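Local coordinates for protein peroxisomal acyl-coenzyme A oxidase 1 (Arabidopsis thaliana, PDB 1W07) that oxidises long- and medium-chain acyl-CoAs to 2-trans-enoyl-CoAs with FAD and O2, releasing hydrogen peroxide in the peroxisome, at residues B[40-45]-B[610-615]; B[66-71]-B[91-96]; B[74-79]-B[84-89]. The protein carries 1 engineered substitution. All blocks are in the same frame, centred on the assembly; numbering follows the deposited sequence.

The three contacts lie on the same side of the chain's centre. Interactions 2 and 3 share two helices of the N-terminal region, 58-78 and 83-93, and their centres are about 11 Å apart. Interaction 1 lies beside them and brings in helix 29-43 and the distant helix 611-614. Its centre is about 13 Å from that of interaction 2 and about 15 Å from that of interaction 3. D45 OD2 and H71 NE2, 2.6 Å apart, probably hydrogen-bond between interactions 1 and 2. V42 packs on L89, L41 on L79. All three lie away from the annotated sites; the Q95 side chain is about 14 Å from a bound FAD.

Interaction 1: B[40-45]-B[610-615]; sequences RLVASD and TDHYLN
T610 meets A43 at the start of segment 610-615. T610 OG1 is 4.3 Å from A43 CB, a loose approach. That oxygen has another task: T610 is the N-cap of helix 611-614, and OG1 accepts from Y613 N at 3.0 Å, with an N-H...O angle of 157°. The cap fixes the start of the short helix beside A43.

H612 carries most of the contact. Its CA is the one nearest to A43 CA, at 5.5 Å. CG stands anti to the backbone N (chi1 173°), which carries the imidazole against V42 and A43. H612 CB touches A43 CB at 3.6 Å. A43 CA lies over one face of the ring, 3.8 Å from its centroid and 18° off the normal, a CH-pi contact. V42 CG1 meets the ring obliquely, 4.0 Å from H612 CE1. The ring's polar end is held outside the two segments: H612 NE2 hydrogen-bonds to F48 O. Cutting H612 back to an alanine is likely to leave F48 O without this donor and to take the ring face away from A43 CA.

Y613 turns to other neighbours. Its ring meets F92 edge-to-face and has a cation-pi contact with R298. L614 packs on helix 278-309, so the short helix also touches the C-alpha1 region.

No hydrogen bond crosses between the two segments. They are held together by apolar and CH-pi packing, while T610 OG1 and H612 NE2 bond elsewhere, to Y613 N and to F48 O. The imidazole joins the N-terminal helical region to the C-terminal one through both its face and its nitrogen.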
loop_
_atom_site.group_PDB
_atom_site.type_symbol
_atom_site.label_atom_id
_atom_site.label_comp_id
_atom_site.label_asym_id
_atom_site.label_seq_id
_atom_site.Cartn_x
_atom_site.Cartn_y
_atom_site.Cartn_z
ATOM N N ARG B 40 22.123 -2.447 -20.769
ATOM C CA ARG B 40 23.422 -2.995 -20.382
ATOM C C ARG B 40 24.442 -1.882 -20.179
ATOM O O ARG B 40 25.293 -1.964 -19.295
ATOM C CB ARG B 40 23.913 -3.989 -21.444
ATOM C CG ARG B 40 23.144 -5.303 -21.440
ATOM C CD ARG B 40 22.919 -5.832 -22.845
ATOM N NE ARG B 40 24.160 -6.188 -23.529
ATOM C CZ ARG B 40 24.826 -7.318 -23.314
ATOM N NH1 ARG B 40 24.363 -8.206 -22.438
ATOM N NH2 ARG B 40 25.948 -7.568 -23.976
ATOM N N LEU B 41 24.335 -0.836 -20.989
ATOM C CA LEU B 41 25.239 0.305 -20.896
ATOM C C LEU B 41 25.118 0.995 -19.532
ATOM O O LEU B 41 26.116 1.421 -18.948
ATOM C CB LEU B 41 24.916 1.306 -21.999
ATOM C CG LEU B 41 25.801 2.546 -22.042
ATOM C CD1 LEU B 41 27.217 2.141 -22.430
ATOM C CD2 LEU B 41 25.236 3.544 -23.034
ATOM N N VAL B 42 23.892 1.110 -19.024
ATOM C CA VAL B 42 23.677 1.753 -17.733
ATOM C C VAL B 42 24.135 0.856 -16.592
ATOM O O VAL B 42 24.814 1.312 -15.671
ATOM C CB VAL B 42 22.181 2.126 -17.527
ATOM C CG1 VAL B 42 21.953 2.639 -16.100
ATOM C CG2 VAL B 42 21.781 3.198 -18.515
ATOM N N ALA B 43 23.764 -0.420 -16.660
ATOM C CA ALA B 43 24.113 -1.376 -15.616
ATOM C C ALA B 43 25.612 -1.505 -15.385
ATOM O O ALA B 43 26.067 -1.674 -14.255
ATOM C CB ALA B 43 23.510 -2.743 -15.943
ATOM N N SER B 44 26.379 -1.424 -16.461
ATOM C CA SER B 44 27.825 -1.550 -16.371
ATOM C C SER B 44 28.556 -0.283 -15.917
ATOM O O SER B 44 29.752 -0.340 -15.650
ATOM C CB SER B 44 28.378 -2.002 -17.728
ATOM O OG SER B 44 28.108 -1.027 -18.726
ATOM N N ASP B 45 27.859 0.847 -15.817
ATOM C CA ASP B 45 28.500 2.117 -15.410
ATOM C C ASP B 45 28.423 2.336 -13.893
ATOM O O ASP B 45 27.342 2.453 -13.327
ATOM C CB ASP B 45 27.840 3.298 -16.131
ATOM C CG ASP B 45 28.688 4.571 -16.097
ATOM O OD1 ASP B 45 29.376 4.820 -15.083
ATOM O OD2 ASP B 45 28.642 5.343 -17.082
ATOM N N THR B 610 17.465 -6.263 -16.268
ATOM C CA THR B 610 18.788 -6.602 -15.742
ATOM C C THR B 610 18.646 -6.591 -14.216
ATOM O O THR B 610 17.703 -5.994 -13.685
ATOM C CB THR B 610 19.853 -5.532 -16.096
ATOM O OG1 THR B 610 19.504 -4.295 -15.456
ATOM C CG2 THR B 610 19.957 -5.322 -17.621
ATOM N N ASP B 611 19.563 -7.239 -13.504
ATOM C CA ASP B 611 19.498 -7.244 -12.049
ATOM C C ASP B 611 19.725 -5.829 -11.541
ATOM O O ASP B 611 19.166 -5.422 -10.514
ATOM C CB ASP B 611 20.562 -8.167 -11.458
ATOM C CG ASP B 611 20.128 -9.620 -11.432
ATOM O OD1 ASP B 611 18.917 -9.891 -11.574
ATOM O OD2 ASP B 611 21.003 -10.484 -11.253
ATOM N N HIS B 612 20.556 -5.078 -12.258
ATOM C CA HIS B 612 20.838 -3.703 -11.867
ATOM C C HIS B 612 19.555 -2.878 -11.862
ATOM O O HIS B 612 19.311 -2.115 -10.927
ATOM C CB HIS B 612 21.859 -3.067 -12.817
ATOM C CG HIS B 612 22.078 -1.605 -12.584
ATOM N ND1 HIS B 612 21.238 -0.638 -13.092
ATOM C CD2 HIS B 612 23.029 -0.945 -11.881
ATOM C CE1 HIS B 612 21.663 0.555 -12.714
ATOM N NE2 HIS B 612 22.747 0.396 -11.976
ATOM N N TYR B 613 18.731 -3.038 -12.897
ATOM C CA TYR B 613 17.485 -2.275 -12.994
ATOM C C TYR B 613 16.468 -2.721 -11.944
ATOM O O TYR B 613 15.822 -1.891 -11.294
ATOM C CB TYR B 613 16.870 -2.425 -14.381
ATOM C CG TYR B 613 15.635 -1.577 -14.591
ATOM C CD1 TYR B 613 15.712 -0.184 -14.563
ATOM C CD2 TYR B 613 14.393 -2.167 -14.817
ATOM C CE1 TYR B 613 14.583 0.598 -14.760
ATOM C CE2 TYR B 613 13.265 -1.401 -15.014
ATOM C CZ TYR B 613 13.363 -0.024 -14.990
ATOM O OH TYR B 613 12.242 0.710 -15.249
ATOM N N LEU B 614 16.327 -4.034 -11.783
ATOM C CA LEU B 614 15.394 -4.587 -10.811
ATOM C C LEU B 614 15.798 -4.221 -9.401
ATOM O O LEU B 614 14.935 -4.024 -8.540
ATOM C CB LEU B 614 15.309 -6.113 -10.932
ATOM C CG LEU B 614 14.307 -6.719 -11.927
ATOM C CD1 LEU B 614 14.317 -8.243 -11.810
ATOM C CD2 LEU B 614 12.915 -6.181 -11.642
ATOM N N ASN B 615 17.109 -4.165 -9.164
ATOM C CA ASN B 615 17.659 -3.804 -7.853
ATOM C C ASN B 615 16.957 -4.583 -6.746
ATOM O O ASN B 615 16.504 -4.000 -5.764
ATOM C CB ASN B 615 17.470 -2.305 -7.635
ATOM C CG ASN B 615 18.315 -1.768 -6.506
ATOM O OD1 ASN B 615 19.500 -2.082 -6.404
ATOM N ND2 ASN B 615 17.722 -0.927 -5.670
#

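Interaction 2: B[66-71]-B[91-96]; sequences LRKCAH and HFIDQP
Helix 58-78 passes the C-terminal end of helix 83-93, with K68 CA and I93 CA the nearest pair at 8.0 Å. The K68 side chain spans this distance. It is extended beyond CG and reaches past I93 to the amide of Q95, which it crosses at about a right angle. K68 NZ gives a hydrogen bond to Q95 OE1 at 2.8 Å. The ammonium sits above the carbonyl plane, 41° out of it, and so not on a lone pair. K68 CD lies 3.8 Å from Q95 NE2 and 4.4 Å from I93 CG2.

A first water accepts from K68 NZ and donates to I93 O at 2.8 Å. A second accepts from K68 NZ at 3.2 Å and from Q95 NE2, which also bonds to T65 OG1. K68 NZ also bonds to E49 O, and Q95 OE1 accepts from R53. Four oxygens surround the ammonium for at most three N-H bonds.

D94 leaves the helix with positive phi, turning the chain toward helix 98-113. The buried lysine thus bonds, directly and through water, to the segment after a helix C-terminus in the helical N-terminal region of the acyl-CoA oxidase fold.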
loop_
_atom_site.group_PDB
_atom_site.type_symbol
_atom_site.label_atom_id
_atom_site.label_comp_id
_atom_site.label_asym_id
_atom_site.label_seq_id
_atom_site.Cartn_x
_atom_site.Cartn_y
_atom_site.Cartn_z
ATOM N N LEU B 66 22.447 14.850 -9.022
ATOM C CA LEU B 66 22.965 15.873 -9.927
ATOM C C LEU B 66 24.133 15.268 -10.689
ATOM O O LEU B 66 24.272 15.497 -11.888
ATOM C CB LEU B 66 23.423 17.106 -9.151
ATOM C CG LEU B 66 22.316 17.818 -8.362
ATOM C CD1 LEU B 66 22.876 19.116 -7.759
ATOM C CD2 LEU B 66 21.094 18.080 -9.274
ATOM N N ARG B 67 24.958 14.483 -9.997
ATOM C CA ARG B 67 26.097 13.830 -10.632
ATOM C C ARG B 67 25.642 12.885 -11.738
ATOM O O ARG B 67 26.176 12.917 -12.850
ATOM C CB ARG B 67 26.905 13.028 -9.613
ATOM C CG ARG B 67 28.189 12.449 -10.205
ATOM C CD ARG B 67 28.862 11.487 -9.242
ATOM N NE ARG B 67 30.160 11.063 -9.750
ATOM C CZ ARG B 67 30.728 9.895 -9.462
ATOM N NH1 ARG B 67 30.112 9.024 -8.667
ATOM N NH2 ARG B 67 31.915 9.595 -9.975
ATOM N N LYS B 68 24.669 12.028 -11.430
ATOM C CA LYS B 68 24.165 11.068 -12.418
ATOM C C LYS B 68 23.590 11.775 -13.637
ATOM O O LYS B 68 23.765 11.311 -14.758
ATOM C CB LYS B 68 23.081 10.163 -11.817
ATOM C CG LYS B 68 23.591 9.165 -10.782
ATOM C CD LYS B 68 22.460 8.275 -10.253
ATOM C CE LYS B 68 23.018 7.197 -9.324
ATOM N NZ LYS B 68 21.976 6.324 -8.711
ATOM N N CYS B 69 22.900 12.891 -13.429
ATOM C CA CYS B 69 22.325 13.597 -14.561
ATOM C C CYS B 69 23.420 14.213 -15.437
ATOM O O CYS B 69 23.329 14.190 -16.662
ATOM C CB CYS B 69 21.357 14.683 -14.082
ATOM S SG CYS B 69 19.821 14.059 -13.355
ATOM N N ALA B 70 24.452 14.755 -14.800
ATOM C CA ALA B 70 25.557 15.377 -15.520
ATOM C C ALA B 70 26.317 14.310 -16.303
ATOM O O ALA B 70 26.724 14.525 -17.448
ATOM C CB ALA B 70 26.489 16.078 -14.542
ATOM N N HIS B 71 26.501 13.156 -15.678
ATOM C CA HIS B 71 27.201 12.068 -16.323
ATOM C C HIS B 71 26.394 11.605 -17.532
ATOM O O HIS B 71 26.956 11.236 -18.561
ATOM C CB HIS B 71 27.406 10.923 -15.329
ATOM C CG HIS B 71 28.236 9.801 -15.866
ATOM N ND1 HIS B 71 29.582 9.927 -16.135
ATOM C CD2 HIS B 71 27.902 8.535 -16.207
ATOM C CE1 HIS B 71 30.043 8.785 -16.614
ATOM N NE2 HIS B 71 29.043 7.923 -16.671
ATOM N N HIS B 91 15.691 6.297 -18.608
ATOM C CA HIS B 91 14.765 5.284 -18.131
ATOM C C HIS B 91 15.481 4.255 -17.263
ATOM O O HIS B 91 15.020 3.933 -16.159
ATOM C CB HIS B 91 14.097 4.592 -19.319
ATOM C CG HIS B 91 13.297 3.382 -18.951
ATOM N ND1 HIS B 91 12.099 3.456 -18.275
ATOM C CD2 HIS B 91 13.535 2.063 -19.151
ATOM C CE1 HIS B 91 11.628 2.236 -18.078
ATOM N NE2 HIS B 91 12.483 1.370 -18.598
ATOM N N PHE B 92 16.605 3.727 -17.744
ATOM C CA PHE B 92 17.310 2.733 -16.949
ATOM C C PHE B 92 18.127 3.286 -15.775
ATOM O O PHE B 92 18.387 2.567 -14.819
ATOM C CB PHE B 92 18.146 1.834 -17.861
ATOM C CG PHE B 92 17.309 0.949 -18.747
ATOM C CD1 PHE B 92 17.210 1.197 -20.113
ATOM C CD2 PHE B 92 16.595 -0.116 -18.206
ATOM C CE1 PHE B 92 16.410 0.401 -20.930
ATOM C CE2 PHE B 92 15.790 -0.920 -19.015
ATOM C CZ PHE B 92 15.697 -0.662 -20.375
ATOM N N ILE B 93 18.506 4.558 -15.831
ATOM C CA ILE B 93 19.227 5.177 -14.715
ATOM C C ILE B 93 18.268 5.071 -13.511
ATOM O O ILE B 93 18.696 4.995 -12.352
ATOM C CB ILE B 93 19.577 6.657 -15.033
ATOM C CG1 ILE B 93 20.695 6.699 -16.081
ATOM C CG2 ILE B 93 19.988 7.398 -13.764
ATOM C CD1 ILE B 93 21.066 8.114 -16.535
ATOM N N ASP B 94 16.968 5.080 -13.815
ATOM C CA ASP B 94 15.915 4.886 -12.828
ATOM C C ASP B 94 15.994 5.764 -11.580
ATOM O O ASP B 94 15.922 5.272 -10.454
ATOM C CB ASP B 94 15.938 3.408 -12.438
ATOM C CG ASP B 94 14.712 2.984 -11.665
ATOM O OD1 ASP B 94 14.854 2.129 -10.771
ATOM O OD2 ASP B 94 13.610 3.484 -11.966
ATOM N N GLN B 95 16.150 7.070 -11.767
ATOM C CA GLN B 95 16.240 7.942 -10.611
ATOM C C GLN B 95 15.535 9.268 -10.832
ATOM O O GLN B 95 15.997 10.113 -11.590
ATOM C CB GLN B 95 17.712 8.163 -10.239
ATOM C CG GLN B 95 17.910 8.910 -8.916
ATOM C CD GLN B 95 19.166 8.480 -8.181
ATOM O OE1 GLN B 95 19.456 7.286 -8.071
ATOM N NE2 GLN B 95 19.906 9.446 -7.649
ATOM N N PRO B 96 14.383 9.462 -10.173
ATOM C CA PRO B 96 13.597 10.693 -10.293
ATOM C C PRO B 96 14.513 11.912 -10.158
ATOM O O PRO B 96 15.251 12.033 -9.175
ATOM C CB PRO B 96 12.608 10.574 -9.140
ATOM C CG PRO B 96 12.353 9.078 -9.101
ATOM C CD PRO B 96 13.745 8.516 -9.229
HETATM O O HOH W 1 21.181 5.061 -11.159
HETATM O O HOH W 2 22.131 7.960 -5.982
#

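Interaction 3: B[74-79]-B[84-89]; sequences KRIIEL and EEAGRL
This is an apolar contact between two consecutive helices of the N-terminal region. The end of helix 58-78 packs on helix 83-93 across a short connection. I76 and A86 have the nearest CA atoms, 6.4 Å apart.

I76 CG1 is anti to the carbonyl carbon (chi1 -64°), and this branch carries CD1 to the facing helix. I76 CD1 meets A86 CB at 3.7 Å. I76 CG1 meets L89 CD2, also at 3.7 Å. The isoleucine branch thus lies against two residues three apart, on one face of helix 83-93. The small A86 side chain probably allows the close approach at this point. L89 also packs on V42 of helix 29-43, which adds a third helix to the group.

Charged groups sit elsewhere on the first helix. E78 OE2 takes R75 NH1 at 3.0 Å, with the oxygen near the guanidinium plane. E78 OE1 has a longer, weak bond to K74 NZ. E85 forms a salt bridge with R37 of helix 29-43.

Two sequential helices, roughly opposed but inclined and packed through small and branched apolar residues, are consistent with a helical hairpin in the all-helical N-terminal domain of this family.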
loop_
_atom_site.group_PDB
_atom_site.type_symbol
_atom_site.label_atom_id
_atom_site.label_comp_id
_atom_site.label_asym_id
_atom_site.label_seq_id
_atom_site.Cartn_x
_atom_site.Cartn_y
_atom_site.Cartn_z
ATOM N N LYS B 74 26.945 13.861 -20.430
ATOM C CA LYS B 74 28.255 13.525 -20.974
ATOM C C LYS B 74 28.215 12.284 -21.851
ATOM O O LYS B 74 28.743 12.284 -22.966
ATOM C CB LYS B 74 29.256 13.301 -19.840
ATOM C CG LYS B 74 29.686 14.574 -19.139
ATOM C CD LYS B 74 30.862 15.232 -19.847
ATOM C CE LYS B 74 32.136 14.404 -19.686
ATOM N NZ LYS B 74 33.336 15.053 -20.293
ATOM N N ARG B 75 27.587 11.225 -21.347
ATOM C CA ARG B 75 27.499 9.975 -22.093
ATOM C C ARG B 75 26.730 10.124 -23.390
ATOM O O ARG B 75 27.104 9.542 -24.403
ATOM C CB ARG B 75 26.858 8.879 -21.230
ATOM C CG ARG B 75 27.608 8.602 -19.937
ATOM C CD ARG B 75 29.061 8.244 -20.206
ATOM N NE ARG B 75 29.178 6.937 -20.843
ATOM C CZ ARG B 75 30.152 6.601 -21.682
ATOM N NH1 ARG B 75 31.104 7.475 -21.991
ATOM N NH2 ARG B 75 30.167 5.391 -22.224
ATOM N N ILE B 76 25.653 10.900 -23.366
ATOM C CA ILE B 76 24.861 11.095 -24.573
ATOM C C ILE B 76 25.691 11.769 -25.665
ATOM O O ILE B 76 25.549 11.460 -26.853
ATOM C CB ILE B 76 23.613 11.948 -24.293
ATOM C CG1 ILE B 76 22.684 11.207 -23.319
ATOM C CG2 ILE B 76 22.889 12.248 -25.593
ATOM C CD1 ILE B 76 21.498 12.034 -22.852
ATOM N N ILE B 77 26.556 12.692 -25.255
ATOM C CA ILE B 77 27.416 13.416 -26.181
ATOM C C ILE B 77 28.585 12.555 -26.664
ATOM O O ILE B 77 28.891 12.524 -27.854
ATOM C CB ILE B 77 27.984 14.688 -25.518
ATOM C CG1 ILE B 77 26.847 15.634 -25.145
ATOM C CG2 ILE B 77 28.949 15.381 -26.463
ATOM C CD1 ILE B 77 27.290 16.829 -24.327
ATOM N N GLU B 78 29.230 11.855 -25.738
ATOM C CA GLU B 78 30.374 11.013 -26.073
ATOM C C GLU B 78 29.995 9.766 -26.863
ATOM O O GLU B 78 30.802 9.236 -27.632
ATOM C CB GLU B 78 31.115 10.609 -24.798
ATOM C CG GLU B 78 31.776 11.793 -24.088
ATOM C CD GLU B 78 32.280 11.449 -22.698
ATOM O OE1 GLU B 78 32.913 12.322 -22.063
ATOM O OE2 GLU B 78 32.037 10.314 -22.230
ATOM N N LEU B 79 28.766 9.296 -26.673
ATOM C CA LEU B 79 28.299 8.110 -27.369
ATOM C C LEU B 79 27.466 8.491 -28.586
ATOM O O LEU B 79 27.092 7.631 -29.380
ATOM C CB LEU B 79 27.484 7.229 -26.421
ATOM C CG LEU B 79 28.250 6.635 -25.240
ATOM C CD1 LEU B 79 27.273 6.033 -24.246
ATOM C CD2 LEU B 79 29.225 5.579 -25.729
ATOM N N GLU B 84 15.883 8.810 -28.951
ATOM C CA GLU B 84 15.316 7.570 -28.443
ATOM C C GLU B 84 16.253 6.939 -27.419
ATOM O O GLU B 84 15.844 6.610 -26.304
ATOM C CB GLU B 84 15.067 6.595 -29.595
ATOM C CG GLU B 84 14.480 5.260 -29.170
ATOM C CD GLU B 84 14.201 4.341 -30.340
ATOM O OE1 GLU B 84 15.158 3.928 -31.031
ATOM O OE2 GLU B 84 13.013 4.030 -30.572
ATOM N N GLU B 85 17.517 6.785 -27.797
ATOM C CA GLU B 85 18.509 6.190 -26.910
ATOM C C GLU B 85 18.653 6.991 -25.623
ATOM O O GLU B 85 18.759 6.416 -24.548
ATOM C CB GLU B 85 19.863 6.090 -27.620
ATOM C CG GLU B 85 19.821 5.273 -28.897
ATOM C CD GLU B 85 21.093 5.412 -29.719
ATOM O OE1 GLU B 85 21.874 4.442 -29.783
ATOM O OE2 GLU B 85 21.307 6.500 -30.286
ATOM N N ALA B 86 18.662 8.316 -25.737
ATOM C CA ALA B 86 18.785 9.175 -24.565
ATOM C C ALA B 86 17.626 8.913 -23.598
ATOM O O ALA B 86 17.819 8.858 -22.378
ATOM C CB ALA B 86 18.807 10.641 -24.983
ATOM N N GLY B 87 16.425 8.752 -24.146
ATOM C CA GLY B 87 15.256 8.468 -23.326
ATOM C C GLY B 87 15.422 7.136 -22.612
ATOM O O GLY B 87 15.144 7.024 -21.415
ATOM N N ARG B 88 15.885 6.121 -23.335
ATOM C CA ARG B 88 16.096 4.817 -22.720
ATOM C C ARG B 88 17.187 4.873 -21.658
ATOM O O ARG B 88 17.157 4.121 -20.688
ATOM C CB ARG B 88 16.459 3.767 -23.776
ATOM C CG ARG B 88 15.317 3.361 -24.690
ATOM C CD ARG B 88 14.082 2.917 -23.901
ATOM N NE ARG B 88 13.265 4.056 -23.485
ATOM C CZ ARG B 88 12.224 3.970 -22.655
ATOM N NH1 ARG B 88 11.862 2.793 -22.144
ATOM N NH2 ARG B 88 11.533 5.060 -22.342
ATOM N N LEU B 89 18.155 5.759 -21.853
ATOM C CA LEU B 89 19.246 5.919 -20.905
ATOM C C LEU B 89 18.686 6.419 -19.574
ATOM O O LEU B 89 18.935 5.834 -18.514
ATOM C CB LEU B 89 20.257 6.932 -21.435
ATOM C CG LEU B 89 21.517 7.128 -20.595
ATOM C CD1 LEU B 89 22.476 5.973 -20.814
ATOM C CD2 LEU B 89 22.170 8.418 -21.004
#